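Local coordinates for mannose-6-phosphate isomerase (Helicobacter pylori, PDB 2QH5), which probably makes GDP-mannose from mannose 1-phosphate and GTP, with this chain forming the N-terminal nucleotidyltransferase domain of a longer, apparently bifunctional protein, at residues K88-I94 / L241-I246; F137-V143 / K256-L262; I145-T150 / A175-Q179; F152-P158 / G183-N187. One frame throughout, in Å; residues are numbered along the deposited sequence. Where two conformers were deposited one is given.

Interaction 1 (K88-I94 / L241-I246)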
# COMPACT_ATOMS: atom_id res chain seq x y z
N LYS A 88 8.52 1.08 -10.66
CA LYS A 88 8.83 -0.35 -10.73
C LYS A 88 7.92 -1.16 -9.80
O LYS A 88 8.34 -2.12 -9.15
CB LYS A 88 10.31 -0.61 -10.44
CG LYS A 88 11.13 -1.00 -11.68
CD LYS A 88 11.14 0.08 -12.75
CE LYS A 88 12.12 -0.23 -13.87
NZ LYS A 88 11.83 -1.49 -14.61
N ASN A 89 6.65 -0.73 -9.75
CA ASN A 89 5.56 -1.46 -9.10
C ASN A 89 5.61 -1.46 -7.57
O ASN A 89 6.58 -0.99 -6.97
CB ASN A 89 5.43 -2.87 -9.66
CG ASN A 89 4.01 -3.24 -9.98
OD1 ASN A 89 3.17 -3.38 -9.09
ND2 ASN A 89 3.71 -3.39 -11.26
N THR A 90 4.56 -2.00 -6.95
CA THR A 90 4.36 -1.90 -5.49
C THR A 90 5.41 -2.55 -4.60
O THR A 90 5.77 -1.99 -3.57
CB THR A 90 2.97 -2.39 -5.08
OG1 THR A 90 2.77 -3.72 -5.56
CG2 THR A 90 1.89 -1.47 -5.67
N ALA A 91 5.92 -3.72 -4.99
CA ALA A 91 6.95 -4.39 -4.19
C ALA A 91 8.17 -3.50 -3.96
O ALA A 91 8.75 -3.49 -2.87
CB ALA A 91 7.37 -5.72 -4.82
N ASN A 92 8.53 -2.73 -4.99
CA ASN A 92 9.65 -1.82 -4.91
C ASN A 92 9.30 -0.54 -4.17
O ASN A 92 10.10 -0.03 -3.42
CB ASN A 92 10.21 -1.52 -6.32
CG ASN A 92 10.77 -2.78 -7.00
OD1 ASN A 92 11.74 -3.38 -6.53
ND2 ASN A 92 10.16 -3.17 -8.12
N ALA A 93 8.08 -0.03 -4.37
CA ALA A 93 7.66 1.20 -3.69
C ALA A 93 7.52 0.96 -2.20
O ALA A 93 7.89 1.83 -1.40
CB ALA A 93 6.37 1.71 -4.26
N ILE A 94 7.02 -0.22 -1.83
CA ILE A 94 6.85 -0.59 -0.43
C ILE A 94 8.19 -0.88 0.24
O ILE A 94 8.46 -0.35 1.32
CB ILE A 94 5.85 -1.75 -0.25
CG1 ILE A 94 4.47 -1.33 -0.77
CG2 ILE A 94 5.72 -2.13 1.21
CD1 ILE A 94 3.52 -2.49 -1.01
N LEU A 241 15.98 -2.29 -11.69
CA LEU A 241 15.04 -2.93 -10.78
C LEU A 241 14.01 -3.75 -11.53
O LEU A 241 13.45 -3.29 -12.54
CB LEU A 241 14.34 -1.88 -9.92
CG LEU A 241 14.81 -1.71 -8.48
CD1 LEU A 241 16.31 -1.54 -8.38
CD2 LEU A 241 14.11 -0.53 -7.87
N GLU A 242 13.76 -4.96 -11.04
CA GLU A 242 12.72 -5.81 -11.60
C GLU A 242 11.35 -5.24 -11.24
O GLU A 242 11.08 -4.96 -10.08
CB GLU A 242 12.84 -7.25 -11.10
CG GLU A 242 11.84 -8.19 -11.76
CD GLU A 242 12.09 -9.66 -11.46
OE1 GLU A 242 12.98 -9.98 -10.63
OE2 GLU A 242 11.38 -10.49 -12.05
N ASP A 243 10.52 -5.06 -12.26
CA ASP A 243 9.16 -4.59 -12.07
C ASP A 243 8.32 -5.74 -11.53
O ASP A 243 8.08 -6.72 -12.24
CB ASP A 243 8.60 -4.08 -13.40
CG ASP A 243 7.24 -3.43 -13.24
OD1 ASP A 243 6.28 -4.15 -12.88
OD2 ASP A 243 7.12 -2.22 -13.50
N MET A 244 7.88 -5.62 -10.28
CA MET A 244 7.11 -6.67 -9.61
C MET A 244 6.17 -6.15 -8.53
O MET A 244 6.54 -5.27 -7.76
CB MET A 244 8.05 -7.71 -9.00
CG MET A 244 7.33 -8.91 -8.43
SD MET A 244 8.46 -10.24 -8.11
CE MET A 244 8.81 -10.78 -9.79
N SER A 245 5.04 -6.83 -8.42
CA SER A 245 3.99 -6.55 -7.46
C SER A 245 4.25 -7.15 -6.11
O SER A 245 4.86 -8.19 -6.02
CB SER A 245 2.71 -7.13 -7.97
OG SER A 245 1.65 -6.37 -7.48
N ILE A 246 3.77 -6.53 -5.05
CA ILE A 246 3.96 -7.12 -3.73
C ILE A 246 3.22 -8.46 -3.60
O ILE A 246 3.67 -9.38 -2.90
CB ILE A 246 3.56 -6.14 -2.61
CG1 ILE A 246 4.05 -6.63 -1.25
CG2 ILE A 246 2.07 -5.88 -2.62
CD1 ILE A 246 5.56 -6.82 -1.19

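Interaction 2 (F137-V143 / K256-L262)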
# COMPACT_ATOMS: atom_id res chain seq x y z
N PHE A 137 2.80 -10.26 12.12
CA PHE A 137 2.12 -10.64 10.88
C PHE A 137 2.15 -9.56 9.78
O PHE A 137 2.33 -8.36 10.07
CB PHE A 137 0.66 -11.00 11.17
CG PHE A 137 0.48 -12.24 12.01
CD1 PHE A 137 0.07 -12.13 13.34
CD2 PHE A 137 0.67 -13.50 11.47
CE1 PHE A 137 -0.12 -13.27 14.13
CE2 PHE A 137 0.48 -14.64 12.24
CZ PHE A 137 0.09 -14.52 13.58
N LEU A 138 1.96 -10.01 8.54
CA LEU A 138 1.69 -9.17 7.38
C LEU A 138 0.19 -9.17 7.14
O LEU A 138 -0.38 -10.20 6.78
CB LEU A 138 2.37 -9.73 6.12
CG LEU A 138 3.88 -9.97 6.12
CD1 LEU A 138 4.34 -10.48 4.76
CD2 LEU A 138 4.63 -8.71 6.50
N VAL A 139 -0.43 -8.03 7.34
CA VAL A 139 -1.88 -7.98 7.39
C VAL A 139 -2.40 -7.47 6.08
O VAL A 139 -1.96 -6.43 5.58
CB VAL A 139 -2.40 -7.12 8.57
CG1 VAL A 139 -3.89 -7.32 8.75
CG2 VAL A 139 -1.66 -7.46 9.85
N THR A 140 -3.34 -8.22 5.52
CA THR A 140 -4.02 -7.85 4.30
C THR A 140 -5.52 -7.63 4.60
O THR A 140 -5.97 -7.91 5.70
CB THR A 140 -3.81 -8.92 3.22
OG1 THR A 140 -4.25 -8.42 1.96
CG2 THR A 140 -4.57 -10.20 3.56
N PHE A 141 -6.27 -7.10 3.63
CA PHE A 141 -7.67 -6.77 3.86
C PHE A 141 -8.59 -7.41 2.81
O PHE A 141 -8.36 -7.27 1.61
CB PHE A 141 -7.89 -5.25 3.86
CG PHE A 141 -7.30 -4.54 5.05
CD1 PHE A 141 -5.93 -4.25 5.12
CD2 PHE A 141 -8.11 -4.11 6.09
CE1 PHE A 141 -5.39 -3.58 6.21
CE2 PHE A 141 -7.57 -3.43 7.19
CZ PHE A 141 -6.21 -3.16 7.25
N GLY A 142 -9.63 -8.09 3.28
CA GLY A 142 -10.56 -8.77 2.39
C GLY A 142 -11.81 -7.98 2.06
O GLY A 142 -12.36 -7.29 2.91
N VAL A 143 -12.24 -8.08 0.81
CA VAL A 143 -13.49 -7.48 0.37
C VAL A 143 -14.34 -8.56 -0.29
O VAL A 143 -13.86 -9.29 -1.17
CB VAL A 143 -13.25 -6.29 -0.60
CG1 VAL A 143 -14.54 -5.89 -1.33
CG2 VAL A 143 -12.69 -5.09 0.15
N LYS A 256 3.19 -15.77 6.87
CA LYS A 256 2.81 -14.89 7.97
C LYS A 256 1.68 -13.92 7.65
O LYS A 256 1.68 -12.78 8.12
CB LYS A 256 4.03 -14.13 8.46
CG LYS A 256 5.13 -15.06 8.91
CD LYS A 256 6.28 -14.34 9.56
CE LYS A 256 7.28 -15.38 10.07
NZ LYS A 256 8.59 -14.79 10.43
N ILE A 257 0.68 -14.39 6.90
CA ILE A 257 -0.41 -13.55 6.42
C ILE A 257 -1.74 -13.76 7.16
O ILE A 257 -2.26 -14.87 7.21
CB ILE A 257 -0.63 -13.77 4.90
CG1 ILE A 257 0.66 -13.45 4.14
CG2 ILE A 257 -1.80 -12.92 4.36
CD1 ILE A 257 0.65 -13.91 2.71
N LYS A 258 -2.28 -12.67 7.72
CA LYS A 258 -3.65 -12.67 8.25
C LYS A 258 -4.55 -11.70 7.49
O LYS A 258 -4.07 -10.82 6.78
CB LYS A 258 -3.65 -12.35 9.75
CG LYS A 258 -2.95 -13.39 10.62
CD LYS A 258 -3.71 -14.71 10.68
CE LYS A 258 -3.11 -15.64 11.72
NZ LYS A 258 -2.08 -16.54 11.14
N MET A 259 -5.86 -11.85 7.63
CA MET A 259 -6.80 -11.01 6.91
C MET A 259 -7.72 -10.28 7.88
O MET A 259 -7.97 -10.76 8.99
CB MET A 259 -7.63 -11.87 5.95
CG MET A 259 -8.26 -11.10 4.81
SD MET A 259 -9.50 -12.06 3.92
CE MET A 259 -10.91 -11.72 4.97
N VAL A 260 -8.19 -9.10 7.48
CA VAL A 260 -9.24 -8.37 8.19
C VAL A 260 -10.29 -7.96 7.15
O VAL A 260 -9.93 -7.45 6.09
CB VAL A 260 -8.69 -7.12 8.92
CG1 VAL A 260 -9.79 -6.41 9.71
CG2 VAL A 260 -7.55 -7.49 9.85
N GLU A 261 -11.57 -8.19 7.42
CA GLU A 261 -12.63 -7.87 6.45
C GLU A 261 -12.88 -6.37 6.33
O GLU A 261 -12.99 -5.66 7.34
CB GLU A 261 -13.94 -8.57 6.82
CG GLU A 261 -13.87 -10.08 6.86
CD GLU A 261 -15.03 -10.70 7.61
OE1 GLU A 261 -16.17 -10.21 7.45
OE2 GLU A 261 -14.81 -11.67 8.36
N LEU A 262 -12.97 -5.89 5.10
CA LEU A 262 -13.35 -4.50 4.83
C LEU A 262 -14.81 -4.41 4.39
O LEU A 262 -15.15 -4.69 3.24
CB LEU A 262 -12.43 -3.85 3.80
CG LEU A 262 -11.29 -2.98 4.32
CD1 LEU A 262 -10.40 -2.51 3.18
CD2 LEU A 262 -11.81 -1.78 5.11

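Interaction 3 (I145-T150 / A175-Q179)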
# COMPACT_ATOMS: atom_id res chain seq x y z
N ILE A 145 -16.58 -10.66 -2.49
CA ILE A 145 -16.78 -10.71 -3.94
C ILE A 145 -18.25 -10.69 -4.34
O ILE A 145 -19.06 -11.45 -3.80
CB ILE A 145 -16.13 -11.99 -4.52
CG1 ILE A 145 -14.68 -12.12 -4.06
CG2 ILE A 145 -16.24 -12.01 -6.04
CD1 ILE A 145 -14.03 -13.44 -4.44
N ASP A 146 -18.60 -9.82 -5.29
CA ASP A 146 -19.87 -9.93 -6.00
C ASP A 146 -19.66 -10.27 -7.48
O ASP A 146 -20.12 -11.31 -7.96
CB ASP A 146 -20.76 -8.69 -5.80
CG ASP A 146 -19.97 -7.39 -5.68
OD1 ASP A 146 -19.18 -7.08 -6.60
OD2 ASP A 146 -20.15 -6.68 -4.67
N LYS A 147 -18.94 -9.40 -8.19
CA LYS A 147 -18.63 -9.62 -9.60
C LYS A 147 -17.19 -10.10 -9.78
O LYS A 147 -16.24 -9.34 -9.60
CB LYS A 147 -18.88 -8.35 -10.43
CG LYS A 147 -20.35 -8.02 -10.69
CD LYS A 147 -20.95 -7.11 -9.62
CE LYS A 147 -20.31 -5.72 -9.63
NZ LYS A 147 -20.40 -5.05 -10.96
N PRO A 148 -17.03 -11.39 -10.15
CA PRO A 148 -15.71 -12.02 -10.28
C PRO A 148 -14.88 -11.58 -11.51
O PRO A 148 -14.94 -12.22 -12.56
CB PRO A 148 -16.04 -13.51 -10.36
CG PRO A 148 -17.44 -13.58 -10.84
CD PRO A 148 -18.13 -12.32 -10.44
N ASN A 149 -14.10 -10.51 -11.35
CA ASN A 149 -13.15 -10.09 -12.40
C ASN A 149 -11.71 -10.50 -12.10
O ASN A 149 -11.29 -10.55 -10.94
CB ASN A 149 -13.26 -8.58 -12.69
CG ASN A 149 -12.68 -7.72 -11.58
OD1 ASN A 149 -11.53 -7.28 -11.66
ND2 ASN A 149 -13.47 -7.48 -10.54
N THR A 150 -10.95 -10.79 -13.15
CA THR A 150 -9.65 -11.45 -13.02
C THR A 150 -8.44 -10.52 -12.93
O THR A 150 -7.30 -10.96 -13.08
CB THR A 150 -9.41 -12.44 -14.17
OG1 THR A 150 -9.49 -11.75 -15.42
CG2 THR A 150 -10.46 -13.54 -14.14
N ALA A 175 -11.78 -17.97 -11.34
CA ALA A 175 -12.48 -16.85 -10.69
C ALA A 175 -13.98 -17.11 -10.51
O ALA A 175 -14.63 -16.52 -9.64
CB ALA A 175 -12.26 -15.56 -11.47
N ILE A 176 -14.52 -18.00 -11.35
CA ILE A 176 -15.92 -18.36 -11.28
C ILE A 176 -16.07 -19.63 -10.43
O ILE A 176 -17.13 -19.87 -9.83
CB ILE A 176 -16.53 -18.52 -12.71
CG1 ILE A 176 -17.61 -17.46 -12.96
CG2 ILE A 176 -17.02 -19.96 -12.99
CD1 ILE A 176 -17.06 -16.15 -13.49
N GLU A 177 -15.01 -20.42 -10.37
CA GLU A 177 -14.97 -21.64 -9.57
C GLU A 177 -14.84 -21.30 -8.08
O GLU A 177 -15.44 -21.96 -7.23
CB GLU A 177 -13.82 -22.54 -10.01
CG GLU A 177 -13.94 -23.98 -9.56
CD GLU A 177 -13.04 -24.91 -10.35
OE1 GLU A 177 -11.86 -24.56 -10.57
OE2 GLU A 177 -13.52 -26.00 -10.74
N PHE A 178 -14.05 -20.27 -7.78
CA PHE A 178 -13.88 -19.78 -6.41
C PHE A 178 -15.04 -18.86 -6.01
O PHE A 178 -15.14 -18.46 -4.84
CB PHE A 178 -12.54 -19.06 -6.25
CG PHE A 178 -11.33 -19.94 -6.48
CD1 PHE A 178 -11.34 -21.29 -6.13
CD2 PHE A 178 -10.16 -19.41 -7.01
CE1 PHE A 178 -10.23 -22.09 -6.34
CE2 PHE A 178 -9.04 -20.20 -7.22
CZ PHE A 178 -9.07 -21.55 -6.88
N GLN A 179 -15.88 -18.53 -6.98
CA GLN A 179 -17.12 -17.80 -6.72
C GLN A 179 -18.10 -18.70 -5.99
O GLN A 179 -18.65 -18.32 -4.95
CB GLN A 179 -17.73 -17.32 -8.05
CG GLN A 179 -18.93 -16.40 -7.91
CD GLN A 179 -18.55 -15.00 -7.48
OE1 GLN A 179 -17.39 -14.60 -7.59
NE2 GLN A 179 -19.52 -14.24 -6.98

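Interaction 4 (F152-P158 / G183-N187)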
# COMPACT_ATOMS: atom_id res chain seq x y z
N PHE A 152 -8.07 -8.70 -10.15
CA PHE A 152 -7.86 -8.61 -8.70
C PHE A 152 -7.09 -9.79 -8.11
O PHE A 152 -6.91 -10.83 -8.75
CB PHE A 152 -9.20 -8.47 -7.98
CG PHE A 152 -9.70 -7.06 -7.90
CD1 PHE A 152 -8.99 -6.10 -7.18
CD2 PHE A 152 -10.88 -6.69 -8.53
CE1 PHE A 152 -9.45 -4.79 -7.11
CE2 PHE A 152 -11.35 -5.39 -8.46
CZ PHE A 152 -10.63 -4.43 -7.75
N GLY A 153 -6.63 -9.60 -6.87
CA GLY A 153 -6.03 -10.66 -6.07
C GLY A 153 -7.08 -11.37 -5.25
O GLY A 153 -8.01 -10.75 -4.72
N TYR A 154 -6.94 -12.69 -5.15
CA TYR A 154 -7.91 -13.50 -4.43
C TYR A 154 -7.29 -14.06 -3.16
O TYR A 154 -6.27 -14.74 -3.20
CB TYR A 154 -8.42 -14.64 -5.31
CG TYR A 154 -9.51 -14.24 -6.29
CD1 TYR A 154 -9.26 -13.31 -7.30
CD2 TYR A 154 -10.78 -14.79 -6.20
CE1 TYR A 154 -10.25 -12.94 -8.20
CE2 TYR A 154 -11.78 -14.43 -7.10
CZ TYR A 154 -11.50 -13.50 -8.09
OH TYR A 154 -12.49 -13.15 -8.97
N ILE A 155 -7.92 -13.74 -2.03
CA ILE A 155 -7.53 -14.29 -0.74
C ILE A 155 -8.48 -15.42 -0.36
O ILE A 155 -9.69 -15.20 -0.24
CB ILE A 155 -7.56 -13.24 0.39
CG1 ILE A 155 -6.77 -11.99 -0.00
CG2 ILE A 155 -7.01 -13.83 1.67
CD1 ILE A 155 -7.07 -10.78 0.88
N GLU A 156 -7.95 -16.63 -0.18
CA GLU A 156 -8.75 -17.72 0.37
C GLU A 156 -8.71 -17.67 1.88
O GLU A 156 -7.66 -17.85 2.48
CB GLU A 156 -8.27 -19.10 -0.10
CG GLU A 156 -9.18 -20.22 0.39
CD GLU A 156 -8.85 -21.58 -0.21
OE1 GLU A 156 -9.34 -22.60 0.33
OE2 GLU A 156 -8.13 -21.64 -1.22
N SER A 157 -9.86 -17.40 2.48
CA SER A 157 -9.96 -17.43 3.93
C SER A 157 -11.31 -18.00 4.35
O SER A 157 -12.35 -17.35 4.18
CB SER A 157 -9.74 -16.04 4.53
OG SER A 157 -10.95 -15.48 4.97
N PRO A 158 -11.30 -19.24 4.87
CA PRO A 158 -12.55 -19.85 5.31
C PRO A 158 -13.16 -19.12 6.51
O PRO A 158 -14.37 -18.88 6.54
CB PRO A 158 -12.13 -21.28 5.69
CG PRO A 158 -10.66 -21.18 6.00
CD PRO A 158 -10.14 -20.13 5.08
N GLY A 183 -15.88 -18.34 0.87
CA GLY A 183 -14.68 -18.13 1.68
C GLY A 183 -13.55 -17.50 0.87
O GLY A 183 -12.37 -17.67 1.19
N PHE A 184 -13.93 -16.77 -0.18
CA PHE A 184 -12.98 -16.04 -1.02
C PHE A 184 -13.26 -14.54 -1.01
O PHE A 184 -14.41 -14.11 -1.14
CB PHE A 184 -13.00 -16.58 -2.45
CG PHE A 184 -12.02 -17.69 -2.68
CD1 PHE A 184 -12.42 -19.01 -2.59
CD2 PHE A 184 -10.69 -17.40 -2.97
CE1 PHE A 184 -11.51 -20.04 -2.80
CE2 PHE A 184 -9.78 -18.42 -3.19
CZ PHE A 184 -10.19 -19.74 -3.10
N TYR A 185 -12.20 -13.76 -0.85
CA TYR A 185 -12.29 -12.31 -0.79
C TYR A 185 -11.38 -11.66 -1.84
O TYR A 185 -10.35 -12.21 -2.22
CB TYR A 185 -11.88 -11.80 0.60
CG TYR A 185 -12.71 -12.29 1.77
CD1 TYR A 185 -13.61 -11.43 2.42
CD2 TYR A 185 -12.57 -13.58 2.27
CE1 TYR A 185 -14.36 -11.86 3.51
CE2 TYR A 185 -13.32 -14.02 3.36
CZ TYR A 185 -14.21 -13.16 3.97
OH TYR A 185 -14.94 -13.60 5.04
N PHE A 186 -11.78 -10.48 -2.31
CA PHE A 186 -10.90 -9.64 -3.12
C PHE A 186 -9.85 -9.03 -2.22
O PHE A 186 -10.17 -8.52 -1.14
CB PHE A 186 -11.68 -8.50 -3.79
CG PHE A 186 -12.46 -8.90 -5.01
CD1 PHE A 186 -11.89 -9.73 -5.98
CD2 PHE A 186 -13.74 -8.41 -5.22
CE1 PHE A 186 -12.61 -10.09 -7.12
CE2 PHE A 186 -14.47 -8.76 -6.35
CZ PHE A 186 -13.90 -9.60 -7.30
N ASN A 187 -8.60 -9.09 -2.64
CA ASN A 187 -7.56 -8.34 -1.97
C ASN A 187 -7.74 -6.84 -2.20
O ASN A 187 -7.85 -6.39 -3.35
CB ASN A 187 -6.17 -8.79 -2.42
CG ASN A 187 -5.07 -7.97 -1.80
OD1 ASN A 187 -5.20 -7.47 -0.67
ND2 ASN A 187 -3.98 -7.80 -2.53
O HOH W 1 -5.68 -7.34 -5.49

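Interaction 1 (K88-I94 / L241-I246)
A91 and I246 meet where the start of helix 90-99 packs against the loop joining helix 235-239 to helix 246-251. The contact lies in the GT-A-type nucleotidyltransferase domain. Its tight part is the buried side, formed by A91, N92, I94 and I246. The I94 and I246 side chains cross at about a right angle, with I94 CD1 4.0 Å from I246 CB. F198 of helix 195-205 and F191 and F193 of strand 184-194 close over these two side chains. M244 O sits against A91: it accepts A91 N at 3.2 Å. The N-H of I246 donates to T90 OG1 at 3.0 Å in a nearly straight bond. A chi1 of 55° turns T90 OG1 toward that N-H. N92 ND2 donates to E242 O at 2.8 Å, with that oxygen close to the amide plane.

The side formed by K88, N89 and D243 is looser and more open to solvent. K88, bent at chi2 and chi4, passes obliquely over L241, and K88 NZ donates to L241 O at 3.2 Å. D243 is exposed, and its carboxylate is near the lysine without forming an ion pair. N89 is held at both ends of its amide. N89 OD1 accepts T90 N at 2.9 Å. N89 ND2 donates to D243 OD1 at 3.1 Å, on its syn side but 23° out of the carboxylate plane, with the amide and carboxylate planes 84° apart.

Interaction 2 (F137-V143 / K256-L262)
F137 and K258 meet at one end of a parallel strand pair, 138-143 with 257-261. The lysine lies across the phenyl ring. K258 CG sits over one face, 3.9 Å from the F137 ring centroid and 18° off the normal, a CH-pi contact. Folding at chi2 (-69°) keeps the rest of the lysine chain near the ring, and K258 NZ ends 3.4 Å from F137 CE2. That amine also has D162 as a distant, weak ion-pair partner. K256 O is at the ring edge and accepts the N-H of L138 at 2.8 Å.

Farther along, the two sheet faces differ. On one, V139 CG1 meets V260 CG2 obliquely at 3.8 Å, and F141 packs by CB against L262 CD1, also at 3.8 Å. On the other, T140 CG2 comes 4.0 Å from I257 CG2. G142 has no side chain on that face, and M259 SD lies 3.8 Å from G142 CA. Six backbone hydrogen bonds join the strands, running from K256 O to the bond from L262 N to G142 O at 2.7 Å.

Strand 138-144 is an inner strand of the mixed sheet. It pairs with 257-261 in parallel and with 184-194 in antiparallel fashion. Helix 119-134 packs on V139, F141 and V260 through A129 and L132. Helix 195-205 packs on L138.

Interaction 3 (I145-T150 / A175-Q179)
Q179 reaches from helix 172-181 to I145, D146 and P148 of the loop that follows strand 138-144. Its amide oxygen is wedged among carbon atoms. Q179 OE1 lies 3.2 Å from I145 CG2 and 3.3 Å from P148 CB. It is buried by the contact and has no polar partner in the model. The other end of the amide is only slightly better served. Q179 NE2 donates to D146 O at 3.1 Å, but the bond is weak and bent, 122° at the hydrogen. CG points opposite the backbone N of Q179 (chi1 -173°), and a turn at chi2 (75°) then brings the amide across the proline ring at about a right angle.

P148 is the other main contact. P148 CB touches A175 O at 3.4 Å, and P148 CG meets I176 CD1 at 3.7 Å. Beyond it, T150 CG2 packs on A175 CB at 3.8 Å.

The next shell shapes the loop. P148 is the centre of an inverse gamma turn, closed by a weak bond from N149 N to K147 O. Just before it, the D146 carboxylate accepts the N-H of K147 through OD1 at 2.8 Å.

This is a surface contact. Beneath it lie Y154 of strand 153-156, which touches I145, P148 and A175, and F184 and F186 of strand 184-194, both against I145.

Interaction 4 (F152-P158 / G183-N187)
Y154 has the edge of F186 over one face of its ring. The pair is T-shaped, with centroids of the Y154 and F186 rings 5.4 Å apart and planes at 79°. At the edge of Y154, near its plane, lies F184 CD2, 4.2 Å from Y154 CD2. F186 carries F152 CD2 over one of its own faces and G153 O at its edge. The F152 and F186 rings are oblique, their planes 40° apart. F152, Y154 and F186 thus form an aromatic cluster.

F184 also meets E156: E156 CG lies over its face in a CH-pi contact, 4.1 Å from the F184 ring centroid. The E156 chain is extended and runs on across the ring, so that E156 OE2 comes 3.4 Å from F184 CZ. That oxygen has its main partner in R165, a salt bridge. F178 of helix 172-181 also stacks with F184. Y185 points to the opposite face of the sheet, with I155 O at its ring edge.

Strands 153-156 and 184-187 are an antiparallel part of the mixed sheet of the GT-A-type domain. I155 and Y185 form the hydrogen-bonded pair, with two bonds between them. N187 N donates to G153 O at 2.7 Å, and S157 N to G183 O at 2.8 Å. A water accepts from G153 N at 2.8 Å and donates to N187 O at 3.2 Å.

Four backbone bonds and one water bridge thus join the strands, while carbon packs on both faces. The E156 carboxylate, resting on F184, probably has its charge balanced by R165.

How the interactions relate
Interaction 2 is the most buried, interactions 1 and 4 are partly buried, and interaction 3 lies at the surface, its centre about 23 Å from the chain centre. Interactions 2 and 4 belong to one sheet: strands 138-144 and 184-194 are neighbours, and V143 O probably accepts the N-H of F186 at 2.7 Å. Both rely on regular backbone ladders, one parallel and one antiparallel. Interactions 3 and 4 share an aromatic patch, where K147 also packs onto F186. Interaction 1 touches none of the others. It joins a helix start to a loop, mostly through bonds between side chains and backbone, whereas only one weak bond joins the two segments of interaction 3.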